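Local coordinates for protein large component of pyocin AP41 (Pseudomonas aeruginosa, PDB 4UHQ) that is the DNase domain of a nuclease bacteriocin and probably cuts DNA as a metal-binding HNH-type endonuclease, at residues S61-E64 with N65-P68; Y109-D112 with N113-I116. One frame throughout, in Å; residues are numbered along the deposited sequence.

Contact 1 (S61-E64 with N65-P68); sequences SALE and NLSP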
loop_
_atom_site.group_PDB
_atom_site.type_symbol
_atom_site.label_atom_id
_atom_site.label_comp_id
_atom_site.label_asym_id
_atom_site.label_seq_id
_atom_site.Cartn_x
_atom_site.Cartn_y
_atom_site.Cartn_z
ATOM N N SER A 61 -15.841 2.842 2.016
ATOM C CA SER A 61 -15.087 3.575 3.007
ATOM C C SER A 61 -13.709 3.922 2.519
ATOM O O SER A 61 -13.217 5.012 2.757
ATOM C CB SER A 61 -14.991 2.775 4.323
ATOM O OG SER A 61 -16.276 2.563 4.848
ATOM N N ALA A 62 -13.070 3.005 1.810
ATOM C CA ALA A 62 -11.735 3.316 1.315
ATOM C C ALA A 62 -11.759 4.267 0.148
ATOM O O ALA A 62 -10.813 5.018 -0.063
ATOM C CB ALA A 62 -11.000 1.997 0.926
ATOM N N LEU A 63 -12.806 4.197 -0.670
ATOM C CA LEU A 63 -12.926 5.057 -1.845
ATOM C C LEU A 63 -13.194 6.505 -1.433
ATOM O O LEU A 63 -12.833 7.424 -2.178
ATOM C CB LEU A 63 -14.071 4.557 -2.719
ATOM C CG LEU A 63 -14.025 4.833 -4.210
ATOM C CD1 LEU A 63 -12.875 4.109 -4.892
ATOM C CD2 LEU A 63 -15.359 4.412 -4.815
ATOM N N GLU A 64 -13.808 6.715 -0.264
ATOM C CA GLU A 64 -14.405 8.028 0.080
ATOM C C GLU A 64 -13.358 9.135 0.151
ATOM O O GLU A 64 -13.703 10.305 -0.096
ATOM C CB GLU A 64 -15.179 7.926 1.394
ATOM C CG GLU A 64 -15.568 9.253 2.004
ATOM C CD GLU A 64 -16.519 9.039 3.161
ATOM O OE1 GLU A 64 -16.650 7.872 3.592
ATOM O OE2 GLU A 64 -17.125 10.023 3.627
ATOM N N ASN A 65 -12.109 8.811 0.439
ATOM C CA ASN A 65 -11.139 9.914 0.490
ATOM C C ASN A 65 -10.158 9.781 -0.659
ATOM O O ASN A 65 -8.950 10.047 -0.565
ATOM C CB ASN A 65 -10.420 9.988 1.837
ATOM C CG ASN A 65 -11.362 10.354 2.981
ATOM O OD1 ASN A 65 -11.830 9.484 3.699
ATOM N ND2 ASN A 65 -11.663 11.651 3.129
ATOM N N LEU A 66 -10.710 9.382 -1.793
ATOM C CA LEU A 66 -9.971 9.508 -3.031
ATOM C C LEU A 66 -10.684 10.521 -3.935
ATOM O O LEU A 66 -11.919 10.630 -3.954
ATOM C CB LEU A 66 -9.894 8.208 -3.782
ATOM C CG LEU A 66 -9.062 7.097 -3.152
ATOM C CD1 LEU A 66 -9.183 5.803 -3.938
ATOM C CD2 LEU A 66 -7.608 7.520 -3.163
ATOM N N SER A 67 -9.893 11.278 -4.686
ATOM C CA SER A 67 -10.489 12.144 -5.695
ATOM C C SER A 67 -11.188 11.283 -6.749
ATOM O O SER A 67 -10.849 10.122 -6.938
ATOM C CB SER A 67 -9.415 12.969 -6.379
ATOM O OG SER A 67 -8.547 12.036 -7.035
ATOM N N PRO A 68 -12.114 11.895 -7.500
ATOM C CA PRO A 68 -12.786 11.141 -8.593
ATOM C C PRO A 68 -11.814 10.500 -9.585
ATOM O O PRO A 68 -12.011 9.325 -9.951
ATOM C CB PRO A 68 -13.674 12.202 -9.236
ATOM C CG PRO A 68 -14.076 13.072 -8.045
ATOM C CD PRO A 68 -12.791 13.153 -7.199
#
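The backbone N of L66 donates to the carbonyl oxygen of L63, N to O 2.9 Å, and this bond closes a type I beta turn from L63 to L66, with E64 and N65 at its corners, in the link from helix 60-63 to helix 68-75. It is moderately bent, with an N-H...O angle of 148°, and the donor comes in 47° above the plane of the L63 carbonyl. The same oxygen also touches carbon: L66 CB lies 3.4 Å from L63 O, so the acceptor is hemmed in by both the backbone and the side chain of one residue. With CG anti to its own carbonyl carbon (chi1 -68°), L66 swings CG back towards the carbonyl oxygen of A62, L66 CG to A62 O 4.1 Å. The two leucine side chains cross at about a right angle and meet through single methyls, L63 CD1 to L66 CD1 at 4.2 Å. On the corner of the turn, the extended E64 chain runs alongside N65, their carboxylate and amide planes nearly parallel, although N65 has a second conformer and the pairing is doubtful. A62 O takes a bond from W17 NE1, and L66 O receives R71 NE. S67 then caps helix 68-75 through its OG to the backbone N of N70, while L63 and L66 both pack on V74 of that helix.

Contact 2 (Y109-D112 with N113-I116); sequences YNID and NLVI
The N110 side-chain amide has the backbone N of N113 near it, 3.9 Å from N110 CG, and its OD1 accepts from D112 N at 2.8 Å. The latter bond makes an Asx turn at the entry to strand 114-117 of the HNH (beta-beta-alpha-metal) motif. Its donor stands 42° above the amide plane; CG anti to the backbone N (chi1 -180°) sets the amide beside N110's own carbonyl carbon, on the side where the chain continues to D112. The N113 amide, by contrast, points away from the turn: OD1 takes V100 N and ND2 reaches A107 O. It thereby pins two points of the loop between the strands, consistent with N113 being the asparagine of the HNH signature. D112 directs its carboxylate outward to the backbone N atoms of N9 and G10.

Successive i to i+3 backbone hydrogen bonds around the 3-10 segment at I111 and D112 turn the chain into the strand, N113 N to N110 O at 2.8 Å and L114 N to I111 O at 3.1 Å. A water hydrogen-bonds to L114 O at 2.7 Å and makes a weak, long bond to D112 O. L114, buried against W45 and F48, sets its CG 3.5 Å from N110 O, and its CD1 lies 3.8 Å from I111 CA.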
loop_
_atom_site.group_PDB
_atom_site.type_symbol
_atom_site.label_atom_id
_atom_site.label_comp_id
_atom_site.label_asym_id
_atom_site.label_seq_id
_atom_site.Cartn_x
_atom_site.Cartn_y
_atom_site.Cartn_z
ATOM N N TYR A 109 3.753 -11.270 0.633
ATOM C CA TYR A 109 2.278 -11.150 0.510
ATOM C C TYR A 109 1.582 -11.197 1.857
ATOM O O TYR A 109 0.365 -11.440 1.939
ATOM C CB TYR A 109 1.715 -12.265 -0.354
ATOM C CG TYR A 109 2.253 -12.343 -1.750
ATOM C CD1 TYR A 109 1.972 -11.345 -2.676
ATOM C CD2 TYR A 109 3.009 -13.430 -2.165
ATOM C CE1 TYR A 109 2.436 -11.435 -3.996
ATOM C CE2 TYR A 109 3.496 -13.512 -3.464
ATOM C CZ TYR A 109 3.202 -12.527 -4.366
ATOM O OH TYR A 109 3.668 -12.619 -5.656
ATOM N N ASN A 110 2.339 -10.943 2.923
ATOM C CA ASN A 110 1.724 -10.803 4.247
ATOM C C ASN A 110 1.212 -9.394 4.391
ATOM O O ASN A 110 1.964 -8.460 4.474
ATOM C CB ASN A 110 2.737 -11.131 5.360
ATOM C CG ASN A 110 2.130 -11.006 6.733
ATOM O OD1 ASN A 110 1.016 -10.524 6.897
ATOM N ND2 ASN A 110 2.842 -11.515 7.751
ATOM N N ILE A 111 -0.111 -9.268 4.407
ATOM C CA ILE A 111 -0.738 -7.964 4.455
ATOM C C ILE A 111 -0.386 -7.208 5.753
ATOM O O ILE A 111 -0.343 -5.954 5.756
ATOM C CB ILE A 111 -2.260 -8.143 4.300
ATOM C CG1 ILE A 111 -2.591 -8.705 2.891
ATOM C CG2 ILE A 111 -2.996 -6.824 4.599
ATOM C CD1 ILE A 111 -3.940 -9.475 2.821
ATOM N N ASP A 112 -0.084 -7.937 6.840
ATOM C CA ASP A 112 0.363 -7.270 8.056
ATOM C C ASP A 112 1.821 -6.759 7.974
ATOM O O ASP A 112 2.252 -5.989 8.843
ATOM C CB ASP A 112 0.166 -8.212 9.264
ATOM C CG ASP A 112 -1.301 -8.491 9.511
ATOM O OD1 ASP A 112 -2.074 -7.530 9.377
ATOM O OD2 ASP A 112 -1.660 -9.650 9.785
ATOM N N ASN A 113 2.525 -7.117 6.906
ATOM C CA ASN A 113 3.815 -6.537 6.586
ATOM C C ASN A 113 3.727 -5.426 5.559
ATOM O O ASN A 113 4.741 -5.017 4.984
ATOM C CB ASN A 113 4.758 -7.612 6.043
ATOM C CG ASN A 113 6.203 -7.153 6.053
ATOM O OD1 ASN A 113 6.618 -6.467 6.975
ATOM N ND2 ASN A 113 6.958 -7.513 5.027
ATOM N N LEU A 114 2.523 -4.921 5.321
ATOM C CA LEU A 114 2.365 -3.855 4.288
ATOM C C LEU A 114 1.854 -2.560 4.899
ATOM O O LEU A 114 1.014 -2.594 5.821
ATOM C CB LEU A 114 1.360 -4.260 3.201
ATOM C CG LEU A 114 1.667 -5.591 2.570
ATOM C CD1 LEU A 114 0.607 -5.913 1.519
ATOM C CD2 LEU A 114 3.061 -5.647 1.955
ATOM N N VAL A 115 2.363 -1.448 4.380
ATOM C CA VAL A 115 1.721 -0.147 4.626
ATOM C C VAL A 115 1.596 0.581 3.314
ATOM O O VAL A 115 2.264 0.238 2.319
ATOM C CB VAL A 115 2.510 0.728 5.623
ATOM C CG1 VAL A 115 2.453 0.142 7.026
ATOM C CG2 VAL A 115 4.000 0.899 5.143
ATOM N N ILE A 116 0.734 1.609 3.278
ATOM C CA ILE A 116 0.732 2.517 2.132
ATOM C C ILE A 116 1.480 3.780 2.508
ATOM O O ILE A 116 1.328 4.286 3.628
ATOM C CB ILE A 116 -0.688 2.916 1.669
ATOM C CG1 ILE A 116 -1.546 1.683 1.383
ATOM C CG2 ILE A 116 -0.607 3.798 0.419
ATOM C CD1 ILE A 116 -0.922 0.660 0.391
HETATM O O HOH W 1 1.129 -2.833 8.535
#

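Contact 1 comes first along the chain: it turns the chain between helices 60-63 and 68-75, closing a loop of only a few residues. Contact 2 follows in series, with neither nesting in nor crossing the other. It ends the long excursion after strand 95-98 and feeds the chain into strand 114-117, the middle strand of its three-stranded sheet. The centres of contact 1 and contact 2 lie about 20 Å apart, on opposite sides of the centre of the chain. Contact 1 joins two consecutive helices, whereas contact 2 belongs to the nuclease motif, whose strand 95-98 and helix 119-132 supply H97, H122 and H126 to the nickel ion.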